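Local atomic coordinates of N-methyltransferase (Streptoalloteichus sp. ATCC 53650, PDB entry 5BSZ), a protein that is a sugar N-methyltransferase that probably transfers a methyl group from S-adenosylmethionine to an amino sugar of the antibiotic kedarcidin. Residues F100-V111 with A133-L144; R180-H190 with F202-L210. One frame throughout, in Å; residues are numbered along the deposited sequence.

Contact 1. Residues F100-V111 with A133-L144; sequences FDFDLGRVFDAV and AMARHLPVGGVL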
loop_
_atom_site.group_PDB
_atom_site.type_symbol
_atom_site.label_atom_id
_atom_site.label_comp_id
_atom_site.label_asym_id
_atom_site.label_seq_id
_atom_site.Cartn_x
_atom_site.Cartn_y
_atom_site.Cartn_z
ATOM N N PHE A 100 -23.464 -4.696 22.579
ATOM C CA PHE A 100 -24.789 -4.915 22.029
ATOM C C PHE A 100 -25.594 -5.972 22.749
ATOM O O PHE A 100 -26.818 -5.983 22.625
ATOM C CB PHE A 100 -24.736 -5.218 20.525
ATOM C CG PHE A 100 -24.155 -4.079 19.780
ATOM C CD1 PHE A 100 -24.772 -2.847 19.854
ATOM C CD2 PHE A 100 -22.938 -4.197 19.158
ATOM C CE1 PHE A 100 -24.189 -1.764 19.265
ATOM C CE2 PHE A 100 -22.359 -3.099 18.554
ATOM C CZ PHE A 100 -22.990 -1.899 18.610
ATOM N N ASP A 101 -24.911 -6.882 23.426
ATOM C CA ASP A 101 -25.603 -7.915 24.187
ATOM C C ASP A 101 -24.595 -8.530 25.169
ATOM O O ASP A 101 -23.691 -9.291 24.771
ATOM C CB ASP A 101 -26.175 -8.937 23.213
ATOM C CG ASP A 101 -26.990 -10.015 23.932
ATOM O OD1 ASP A 101 -26.703 -11.204 23.754
ATOM O OD2 ASP A 101 -27.778 -9.633 24.803
ATOM N N PHE A 102 -24.599 -8.011 26.389
ATOM C CA PHE A 102 -23.686 -8.465 27.435
ATOM C C PHE A 102 -24.536 -8.548 28.737
ATOM O O PHE A 102 -25.627 -7.964 28.843
ATOM C CB PHE A 102 -22.475 -7.521 27.603
ATOM C CG PHE A 102 -22.817 -6.160 28.145
ATOM C CD1 PHE A 102 -23.197 -5.120 27.310
ATOM C CD2 PHE A 102 -22.752 -5.907 29.515
ATOM C CE1 PHE A 102 -23.568 -3.885 27.816
ATOM C CE2 PHE A 102 -23.110 -4.679 30.024
ATOM C CZ PHE A 102 -23.511 -3.652 29.177
ATOM N N ASP A 103 -24.016 -9.266 29.714
ATOM C CA ASP A 103 -24.692 -9.432 31.018
ATOM C C ASP A 103 -23.598 -9.820 31.998
ATOM O O ASP A 103 -22.915 -10.814 31.835
ATOM C CB ASP A 103 -25.758 -10.521 30.905
ATOM C CG ASP A 103 -27.059 -9.971 30.370
ATOM O OD1 ASP A 103 -27.683 -9.155 31.090
ATOM O OD2 ASP A 103 -27.438 -10.320 29.220
ATOM N N LEU A 104 -23.423 -8.978 32.990
ATOM C CA LEU A 104 -22.352 -9.083 33.947
ATOM C C LEU A 104 -22.913 -9.690 35.268
ATOM O O LEU A 104 -22.143 -9.882 36.162
ATOM C CB LEU A 104 -21.856 -7.672 34.256
ATOM C CG LEU A 104 -21.299 -6.904 33.057
ATOM C CD1 LEU A 104 -20.608 -5.645 33.537
ATOM C CD2 LEU A 104 -20.289 -7.725 32.265
ATOM N N GLY A 105 -24.223 -9.898 35.405
ATOM C CA GLY A 105 -24.790 -10.509 36.614
ATOM C C GLY A 105 -24.816 -9.589 37.822
ATOM O O GLY A 105 -24.840 -10.075 38.926
ATOM N N ARG A 106 -24.749 -8.266 37.625
ATOM C CA ARG A 106 -24.874 -7.256 38.678
ATOM C C ARG A 106 -25.372 -5.970 38.067
ATOM O O ARG A 106 -25.384 -5.796 36.820
ATOM C CB ARG A 106 -23.539 -6.973 39.390
ATOM C CG ARG A 106 -22.496 -6.342 38.424
ATOM C CD ARG A 106 -21.366 -5.697 39.219
ATOM N NE ARG A 106 -21.836 -4.576 40.009
ATOM C CZ ARG A 106 -21.066 -3.865 40.802
ATOM N NH1 ARG A 106 -19.810 -4.229 41.001
ATOM N NH2 ARG A 106 -21.619 -2.871 41.485
ATOM N N VAL A 107 -25.762 -5.059 38.951
ATOM C CA VAL A 107 -26.092 -3.705 38.611
ATOM C C VAL A 107 -25.095 -2.734 39.217
ATOM O O VAL A 107 -24.246 -3.095 40.040
ATOM C CB VAL A 107 -27.558 -3.369 38.960
ATOM C CG1 VAL A 107 -28.475 -4.361 38.234
ATOM C CG2 VAL A 107 -27.790 -3.405 40.473
ATOM N N PHE A 108 -25.228 -1.490 38.769
ATOM C CA PHE A 108 -24.351 -0.395 39.109
ATOM C C PHE A 108 -25.248 0.821 39.292
ATOM O O PHE A 108 -26.292 0.877 38.668
ATOM C CB PHE A 108 -23.375 -0.099 37.966
ATOM C CG PHE A 108 -22.454 -1.225 37.634
ATOM C CD1 PHE A 108 -22.862 -2.227 36.792
ATOM C CD2 PHE A 108 -21.169 -1.249 38.097
ATOM C CE1 PHE A 108 -22.014 -3.263 36.442
ATOM C CE2 PHE A 108 -20.338 -2.306 37.801
ATOM C CZ PHE A 108 -20.731 -3.309 36.981
ATOM N N ASP A 109 -24.837 1.807 40.100
ATOM C CA ASP A 109 -25.606 3.047 40.234
ATOM C C ASP A 109 -25.685 3.856 38.917
ATOM O O ASP A 109 -26.658 4.535 38.668
ATOM C CB ASP A 109 -24.968 3.953 41.285
ATOM C CG ASP A 109 -25.022 3.308 42.702
ATOM O OD1 ASP A 109 -26.037 2.659 42.928
ATOM O OD2 ASP A 109 -24.054 3.360 43.488
ATOM N N ALA A 110 -24.641 3.763 38.106
ATOM C CA ALA A 110 -24.567 4.464 36.791
ATOM C C ALA A 110 -23.923 3.586 35.715
ATOM O O ALA A 110 -23.011 2.773 35.985
ATOM C CB ALA A 110 -23.732 5.710 36.932
ATOM N N VAL A 111 -24.400 3.753 34.487
ATOM C CA VAL A 111 -23.760 3.135 33.310
ATOM C C VAL A 111 -23.491 4.263 32.282
ATOM O O VAL A 111 -24.376 5.091 31.954
ATOM C CB VAL A 111 -24.636 2.012 32.724
ATOM C CG1 VAL A 111 -24.048 1.424 31.440
ATOM C CG2 VAL A 111 -24.862 0.848 33.712
ATOM N N ALA A 133 -29.277 -3.311 26.989
ATOM C CA ALA A 133 -28.292 -4.094 27.710
ATOM C C ALA A 133 -27.669 -3.234 28.797
ATOM O O ALA A 133 -27.419 -3.764 29.858
ATOM C CB ALA A 133 -27.187 -4.619 26.802
ATOM N N MET A 134 -27.336 -1.967 28.500
ATOM C CA MET A 134 -26.935 -0.992 29.511
ATOM C C MET A 134 -27.948 -0.824 30.662
ATOM O O MET A 134 -27.559 -0.881 31.819
ATOM C CB MET A 134 -26.593 0.394 28.930
ATOM C CG MET A 134 -25.344 0.300 28.020
ATOM S SD MET A 134 -25.185 1.840 27.091
ATOM C CE MET A 134 -23.983 1.197 25.926
ATOM N N ALA A 135 -29.218 -0.590 30.317
ATOM C CA ALA A 135 -30.306 -0.374 31.282
ATOM C C ALA A 135 -30.542 -1.564 32.226
ATOM O O ALA A 135 -30.897 -1.344 33.391
ATOM C CB ALA A 135 -31.600 -0.049 30.530
ATOM N N ARG A 136 -30.343 -2.799 31.778
ATOM C CA ARG A 136 -30.481 -3.899 32.722
ATOM C C ARG A 136 -29.317 -4.069 33.672
ATOM O O ARG A 136 -29.331 -4.982 34.493
ATOM C CB ARG A 136 -30.774 -5.211 32.038
ATOM C CG ARG A 136 -29.715 -5.731 31.132
ATOM C CD ARG A 136 -30.377 -6.734 30.187
ATOM N NE ARG A 136 -29.356 -7.342 29.342
ATOM C CZ ARG A 136 -29.364 -7.397 28.005
ATOM N NH1 ARG A 136 -30.379 -6.911 27.272
ATOM N NH2 ARG A 136 -28.324 -7.952 27.399
ATOM N N HIS A 137 -28.290 -3.227 33.541
ATOM C CA HIS A 137 -27.269 -3.193 34.573
ATOM C C HIS A 137 -27.467 -2.070 35.547
ATOM O O HIS A 137 -26.510 -1.668 36.224
ATOM C CB HIS A 137 -25.886 -3.091 33.957
ATOM C CG HIS A 137 -25.510 -4.340 33.240
ATOM N ND1 HIS A 137 -25.972 -4.652 31.973
ATOM C CD2 HIS A 137 -24.793 -5.401 33.662
ATOM C CE1 HIS A 137 -25.506 -5.839 31.629
ATOM N NE2 HIS A 137 -24.800 -6.315 32.644
ATOM N N LEU A 138 -28.695 -1.546 35.587
ATOM C CA LEU A 138 -29.045 -0.493 36.530
ATOM C C LEU A 138 -30.150 -0.932 37.487
ATOM O O LEU A 138 -31.070 -1.636 37.057
ATOM C CB LEU A 138 -29.612 0.730 35.806
ATOM C CG LEU A 138 -28.651 1.487 34.893
ATOM C CD1 LEU A 138 -29.384 2.543 34.093
ATOM C CD2 LEU A 138 -27.564 2.101 35.704
ATOM N N PRO A 139 -30.103 -0.464 38.746
ATOM C CA PRO A 139 -31.288 -0.648 39.588
ATOM C C PRO A 139 -32.334 0.428 39.281
ATOM O O PRO A 139 -32.086 1.331 38.484
ATOM C CB PRO A 139 -30.739 -0.397 40.974
ATOM C CG PRO A 139 -29.792 0.721 40.732
ATOM C CD PRO A 139 -29.075 0.304 39.456
ATOM N N VAL A 140 -33.479 0.387 39.954
ATOM C CA VAL A 140 -34.448 1.484 39.851
ATOM C C VAL A 140 -33.771 2.717 40.379
ATOM O O VAL A 140 -33.051 2.669 41.368
ATOM C CB VAL A 140 -35.749 1.201 40.635
ATOM C CG1 VAL A 140 -36.610 2.465 40.715
ATOM C CG2 VAL A 140 -36.524 0.098 39.926
ATOM N N GLY A 141 -33.908 3.831 39.676
ATOM C CA GLY A 141 -33.183 5.012 40.083
ATOM C C GLY A 141 -31.768 5.124 39.516
ATOM O O GLY A 141 -31.134 6.152 39.703
ATOM N N GLY A 142 -31.246 4.060 38.912
ATOM C CA GLY A 142 -29.949 4.113 38.199
ATOM C C GLY A 142 -29.920 5.083 37.027
ATOM O O GLY A 142 -30.948 5.338 36.378
ATOM N N VAL A 143 -28.740 5.638 36.765
ATOM C CA VAL A 143 -28.534 6.649 35.700
ATOM C C VAL A 143 -27.705 6.105 34.526
ATOM O O VAL A 143 -26.584 5.581 34.697
ATOM C CB VAL A 143 -27.828 7.880 36.253
ATOM C CG1 VAL A 143 -27.844 9.045 35.274
ATOM C CG2 VAL A 143 -28.453 8.340 37.587
ATOM N N LEU A 144 -28.275 6.273 33.345
ATOM C CA LEU A 144 -27.658 5.815 32.107
ATOM C C LEU A 144 -27.254 7.081 31.354
ATOM O O LEU A 144 -28.083 7.977 31.125
ATOM C CB LEU A 144 -28.640 4.973 31.322
ATOM C CG LEU A 144 -28.056 4.001 30.292
ATOM C CD1 LEU A 144 -29.230 3.197 29.754
ATOM C CD2 LEU A 144 -27.332 4.691 29.156
HETATM O O HOH W 1 -29.627 -6.267 24.597
HETATM O O HOH W 2 -27.663 -7.043 35.163
#

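Contact 2. Residues R180-H190 with F202-L210; sequences RIGDVSRHEAH and FSQVQDLTL. With EDO (1,2-ethanediol), chain C.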
loop_
_atom_site.group_PDB
_atom_site.type_symbol
_atom_site.label_atom_id
_atom_site.label_comp_id
_atom_site.label_asym_id
_atom_site.label_seq_id
_atom_site.Cartn_x
_atom_site.Cartn_y
_atom_site.Cartn_z
ATOM N N ARG A 180 -19.683 11.920 4.843
ATOM C CA ARG A 180 -21.006 11.415 5.111
ATOM C C ARG A 180 -21.372 10.498 3.971
ATOM O O ARG A 180 -21.102 10.793 2.797
ATOM C CB ARG A 180 -21.916 12.650 5.184
ATOM C CG ARG A 180 -23.394 12.365 5.347
ATOM C CD ARG A 180 -24.213 13.594 4.885
ATOM N NE ARG A 180 -23.787 14.866 5.482
ATOM C CZ ARG A 180 -24.268 15.394 6.608
ATOM N NH1 ARG A 180 -23.812 16.557 7.034
ATOM N NH2 ARG A 180 -25.223 14.758 7.287
ATOM N N ILE A 181 -21.947 9.347 4.293
ATOM C CA ILE A 181 -22.599 8.472 3.325
ATOM C C ILE A 181 -23.967 8.030 3.831
ATOM O O ILE A 181 -24.074 7.289 4.832
ATOM C CB ILE A 181 -21.823 7.168 3.107
ATOM C CG1 ILE A 181 -20.375 7.437 2.679
ATOM C CG2 ILE A 181 -22.527 6.281 2.075
ATOM C CD1 ILE A 181 -19.562 6.177 2.905
ATOM N N GLY A 182 -25.027 8.454 3.151
ATOM C CA GLY A 182 -26.393 8.214 3.656
ATOM C C GLY A 182 -26.475 8.707 5.110
ATOM O O GLY A 182 -26.150 9.851 5.372
ATOM N N ASP A 183 -26.882 7.859 6.052
ATOM C CA ASP A 183 -26.883 8.221 7.475
ATOM C C ASP A 183 -25.687 7.630 8.255
ATOM O O ASP A 183 -25.815 7.357 9.435
ATOM C CB ASP A 183 -28.220 7.891 8.161
ATOM C CG ASP A 183 -28.449 6.386 8.301
ATOM O OD1 ASP A 183 -27.849 5.666 7.494
ATOM O OD2 ASP A 183 -29.198 5.871 9.173
ATOM N N VAL A 184 -24.530 7.509 7.615
ATOM C CA VAL A 184 -23.253 7.060 8.179
ATOM C C VAL A 184 -22.174 8.097 8.007
ATOM O O VAL A 184 -22.133 8.804 7.000
ATOM C CB VAL A 184 -22.890 5.677 7.545
ATOM C CG1 VAL A 184 -21.404 5.317 7.542
ATOM C CG2 VAL A 184 -23.727 4.624 8.188
ATOM N N SER A 185 -21.351 8.341 9.021
ATOM C CA SER A 185 -20.104 9.089 8.806
ATOM C C SER A 185 -18.959 8.053 8.698
ATOM O O SER A 185 -18.917 7.067 9.426
ATOM C CB SER A 185 -19.851 10.108 9.894
ATOM O OG SER A 185 -19.811 9.544 11.214
ATOM N N ARG A 186 -18.136 8.215 7.678
ATOM C CA ARG A 186 -17.020 7.351 7.401
ATOM C C ARG A 186 -15.733 8.062 7.688
ATOM O O ARG A 186 -15.454 9.158 7.168
ATOM C CB ARG A 186 -17.055 6.902 5.947
ATOM C CG ARG A 186 -15.904 5.999 5.554
ATOM C CD ARG A 186 -16.298 5.154 4.348
ATOM N NE ARG A 186 -17.288 4.124 4.690
ATOM C CZ ARG A 186 -17.797 3.271 3.832
ATOM N NH1 ARG A 186 -17.421 3.310 2.561
ATOM N NH2 ARG A 186 -18.601 2.317 4.241
ATOM N N HIS A 187 -14.953 7.447 8.558
ATOM C CA HIS A 187 -13.753 8.065 9.125
ATOM C C HIS A 187 -12.488 7.358 8.648
ATOM O O HIS A 187 -12.304 6.140 8.838
ATOM C CB HIS A 187 -13.851 8.031 10.680
ATOM C CG HIS A 187 -15.016 8.812 11.169
ATOM N ND1 HIS A 187 -14.907 10.118 11.603
ATOM C CD2 HIS A 187 -16.335 8.502 11.217
ATOM C CE1 HIS A 187 -16.112 10.577 11.893
ATOM N NE2 HIS A 187 -16.996 9.621 11.659
ATOM N N GLU A 188 -11.616 8.098 7.970
ATOM C CA GLU A 188 -10.326 7.516 7.542
ATOM C C GLU A 188 -9.188 8.096 8.356
ATOM O O GLU A 188 -9.106 9.332 8.498
ATOM C CB GLU A 188 -10.056 7.902 6.126
ATOM C CG GLU A 188 -10.938 7.316 5.102
ATOM C CD GLU A 188 -10.850 8.056 3.781
ATOM O OE1 GLU A 188 -11.376 9.196 3.680
ATOM O OE2 GLU A 188 -10.274 7.469 2.842
ATOM N N ALA A 189 -8.334 7.238 8.905
ATOM C CA ALA A 189 -7.170 7.677 9.677
ATOM C C ALA A 189 -5.926 6.988 9.078
ATOM O O ALA A 189 -5.934 5.785 8.891
ATOM C CB ALA A 189 -7.296 7.255 11.147
ATOM N N HIS A 190 -4.891 7.759 8.757
ATOM C CA HIS A 190 -3.615 7.224 8.272
ATOM C C HIS A 190 -2.546 7.705 9.224
ATOM O O HIS A 190 -2.584 8.845 9.720
ATOM C CB HIS A 190 -3.294 7.689 6.855
ATOM C CG HIS A 190 -4.167 7.081 5.811
ATOM N ND1 HIS A 190 -3.688 6.219 4.840
ATOM C CD2 HIS A 190 -5.501 7.191 5.597
ATOM C CE1 HIS A 190 -4.685 5.863 4.052
ATOM N NE2 HIS A 190 -5.793 6.432 4.495
ATOM N N PHE A 202 0.103 2.962 8.481
ATOM C CA PHE A 202 -1.042 2.273 9.053
ATOM C C PHE A 202 -2.275 3.002 8.547
ATOM O O PHE A 202 -2.261 4.238 8.431
ATOM C CB PHE A 202 -1.079 2.338 10.589
ATOM C CG PHE A 202 0.132 1.804 11.295
ATOM C CD1 PHE A 202 0.089 0.554 11.910
ATOM C CD2 PHE A 202 1.287 2.576 11.439
ATOM C CE1 PHE A 202 1.179 0.066 12.630
ATOM C CE2 PHE A 202 2.376 2.086 12.144
ATOM C CZ PHE A 202 2.329 0.822 12.732
ATOM N N SER A 203 -3.345 2.264 8.250
ATOM C CA SER A 203 -4.587 2.942 7.964
ATOM C C SER A 203 -5.787 2.177 8.511
ATOM O O SER A 203 -5.720 0.957 8.686
ATOM C CB SER A 203 -4.707 3.210 6.496
ATOM O OG SER A 203 -4.970 2.025 5.839
ATOM N N GLN A 204 -6.843 2.936 8.778
ATOM C CA GLN A 204 -8.109 2.395 9.267
ATOM C C GLN A 204 -9.291 3.219 8.711
ATOM O O GLN A 204 -9.224 4.450 8.582
ATOM C CB GLN A 204 -8.078 2.408 10.796
ATOM C CG GLN A 204 -9.347 1.840 11.415
ATOM C CD GLN A 204 -9.278 1.662 12.926
ATOM O OE1 GLN A 204 -9.877 2.427 13.673
ATOM N NE2 GLN A 204 -8.567 0.648 13.369
ATOM N N VAL A 205 -10.363 2.524 8.372
ATOM C CA VAL A 205 -11.594 3.123 7.921
ATOM C C VAL A 205 -12.708 2.559 8.816
ATOM O O VAL A 205 -12.848 1.350 8.976
ATOM C CB VAL A 205 -11.937 2.832 6.465
ATOM C CG1 VAL A 205 -13.138 3.681 6.046
ATOM C CG2 VAL A 205 -10.798 3.160 5.547
ATOM N N GLN A 206 -13.471 3.462 9.412
ATOM C CA GLN A 206 -14.532 3.062 10.318
ATOM C C GLN A 206 -15.760 3.941 10.092
ATOM O O GLN A 206 -15.658 5.146 9.850
ATOM C CB GLN A 206 -14.060 3.045 11.780
ATOM C CG GLN A 206 -14.241 4.332 12.585
ATOM C CD GLN A 206 -13.671 4.284 14.006
ATOM O OE1 GLN A 206 -12.464 4.437 14.224
ATOM N NE2 GLN A 206 -14.547 4.139 14.985
ATOM N N ASP A 207 -16.913 3.291 10.163
ATOM C CA ASP A 207 -18.223 3.929 10.039
ATOM C C ASP A 207 -18.852 4.119 11.431
ATOM O O ASP A 207 -18.731 3.251 12.295
ATOM C CB ASP A 207 -19.106 3.031 9.183
ATOM C CG ASP A 207 -18.754 3.039 7.679
ATOM O OD1 ASP A 207 -18.096 3.981 7.253
ATOM O OD2 ASP A 207 -19.250 2.143 6.950
ATOM N N LEU A 208 -19.572 5.233 11.607
ATOM C CA LEU A 208 -20.484 5.458 12.710
ATOM C C LEU A 208 -21.831 5.932 12.178
ATOM O O LEU A 208 -21.867 6.730 11.215
ATOM C CB LEU A 208 -19.881 6.549 13.588
ATOM C CG LEU A 208 -18.552 6.228 14.313
ATOM C CD1 LEU A 208 -17.922 7.453 14.910
ATOM C CD2 LEU A 208 -18.772 5.172 15.395
ATOM N N THR A 209 -22.920 5.448 12.775
ATOM C CA THR A 209 -24.253 5.858 12.332
ATOM C C THR A 209 -24.612 7.256 12.865
ATOM O O THR A 209 -24.349 7.560 14.015
ATOM C CB THR A 209 -25.285 4.853 12.809
ATOM O OG1 THR A 209 -24.834 3.605 12.363
ATOM C CG2 THR A 209 -26.683 5.162 12.251
ATOM N N LEU A 210 -25.230 8.095 12.033
ATOM C CA LEU A 210 -25.763 9.358 12.426
ATOM C C LEU A 210 -27.230 9.212 12.830
ATOM O O LEU A 210 -28.107 9.054 11.956
ATOM C CB LEU A 210 -25.593 10.361 11.270
ATOM C CG LEU A 210 -24.166 10.558 10.747
ATOM C CD1 LEU A 210 -24.127 11.304 9.402
ATOM C CD2 LEU A 210 -23.366 11.280 11.806
HETATM C C1 EDO C . -16.421 -0.415 6.452
HETATM O O1 EDO C . -17.654 -0.228 7.189
HETATM C C2 EDO C . -16.576 -1.037 5.046
HETATM O O2 EDO C . -17.855 -1.622 4.735
HETATM O O HOH W 3 -30.131 7.609 11.094
#

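Contact 1. Residues F100-V111 with A133-L144
The imidazole of His137 has the Phe102 ring on one face and a water on the opposite face. The two rings are nearly parallel, with planes 20° apart. They are well offset, so little of one covers the other, and their centroids are 4.5 Å apart. At the imidazole edge, the backbone N-H of Leu104 points to NE2 of His137 at 3.0 Å, in the ring plane. ND1 of His137 donates to Ala133 O at 2.7 Å, also in plane. These two bonds, one at each ring nitrogen, fix the rotation of the ring and leave NE2 as an acceptor.

Ala133 CA lies over one face of the Arg136 guanidinium, whose polar partners sit at its edge, tilted slightly from the plane. NE meets Asp103 OD1 on the syn side at 3.0 Å, and NH2 reaches Asp101 OD2 on the anti side at 3.1 Å. NH2 also donates to Phe102 O, from above the carbonyl plane. The Arg136 chain, extended from CG to NE, carries the charge to both aspartates.

Phe108 N donates to His137 O, which lies at the edge of the Phe108 ring. Val111 wedges its CG2 against Leu138 CD2 at 3.6 Å and its CG1 against Met134 CB. Val111 N bonds Val143 O at 2.9 Å, in parallel pairing.

The contact belongs to the beta-alpha-beta unit of strand 110-113, helix 124-135 and strand 143-146, in the Rossmann-like methyltransferase fold. Strand 50-54 pairs with strand 110-113, and Val41 of helix 30-44 packs on Ala110 and Val143. Phe100 packs on helix 124-135 and touches bound S-adenosyl-L-homocysteine.

Contact 2. Residues R180-H190 with F202-L210
Asp207 OD2 is gripped by Arg186 NH2 at 2.8 Å and by O1 of an ethanediol at 2.9 Å. The ethanediol, probably from the crystallisation liquor, also bonds Asp207 of the fourth subunit. The other oxygen, OD1, takes Arg186 NE at 2.7 Å. Both nitrogen bonds use syn lone pairs and are almost straight. Guanidinium and carboxylate are nearly coplanar, 5° apart, in a side-on bidentate salt bridge. Arg186 starts with CG anti to N (chi1 179°). The bend at chi3 (-71°) lays NE and NH2 alongside the carboxylate. Val205 CG1 packs on Arg186 CG, and Val184 CG1 on the Asp207 carboxyl carbon. A leucine in place of Arg186 would probably leave the Asp207 carboxylate without its charged mate.

On the sheet face of Arg186 and Asp207, Ser203 CB lies over the His190 ring, a CH-pi contact 3.7 Å from the centroid. On the sheet face of Ser185, His187 and Leu208, His187 NE2 and Ser185 OG share a hydrogen bond of 2.9 Å, and Leu208 CD1 crosses near the imidazole. Ser185 OG also bonds Trp149.

The backbones form an antiparallel hairpin, with hydrogen-bonded pairs Ser185-Leu208, His187-Gln206 and Ala189-Gln204.

The two faces differ in chemistry. Arg186 NH1 also pairs with Asp13 of the fourth subunit, so the ion pair lies at a subunit interface. His187 touches the bound thymidine, so its face contributes to that pocket.

How the contacts relate
Contact 1 is the more buried of the two. Contact 2 is partly buried and faces other subunits. They share no strand or helix, and contact 1 lies wholly earlier in the chain. Their centres are about 29 Å apart, on opposite sides of the chain's centre, and they do not touch. Contact 1 joins parallel strands and a helix of the mixed sheet. Contact 2 lies in the separate antiparallel sheet. The ion pairs differ too. Arg136 splits between two aspartates of its own chain. Within its segments, Arg186 holds one carboxylate in plane, and its NH1 goes to Asp13 of the fourth subunit. Contact 1 borders the cofactor-product site, contact 2 the nucleoside site.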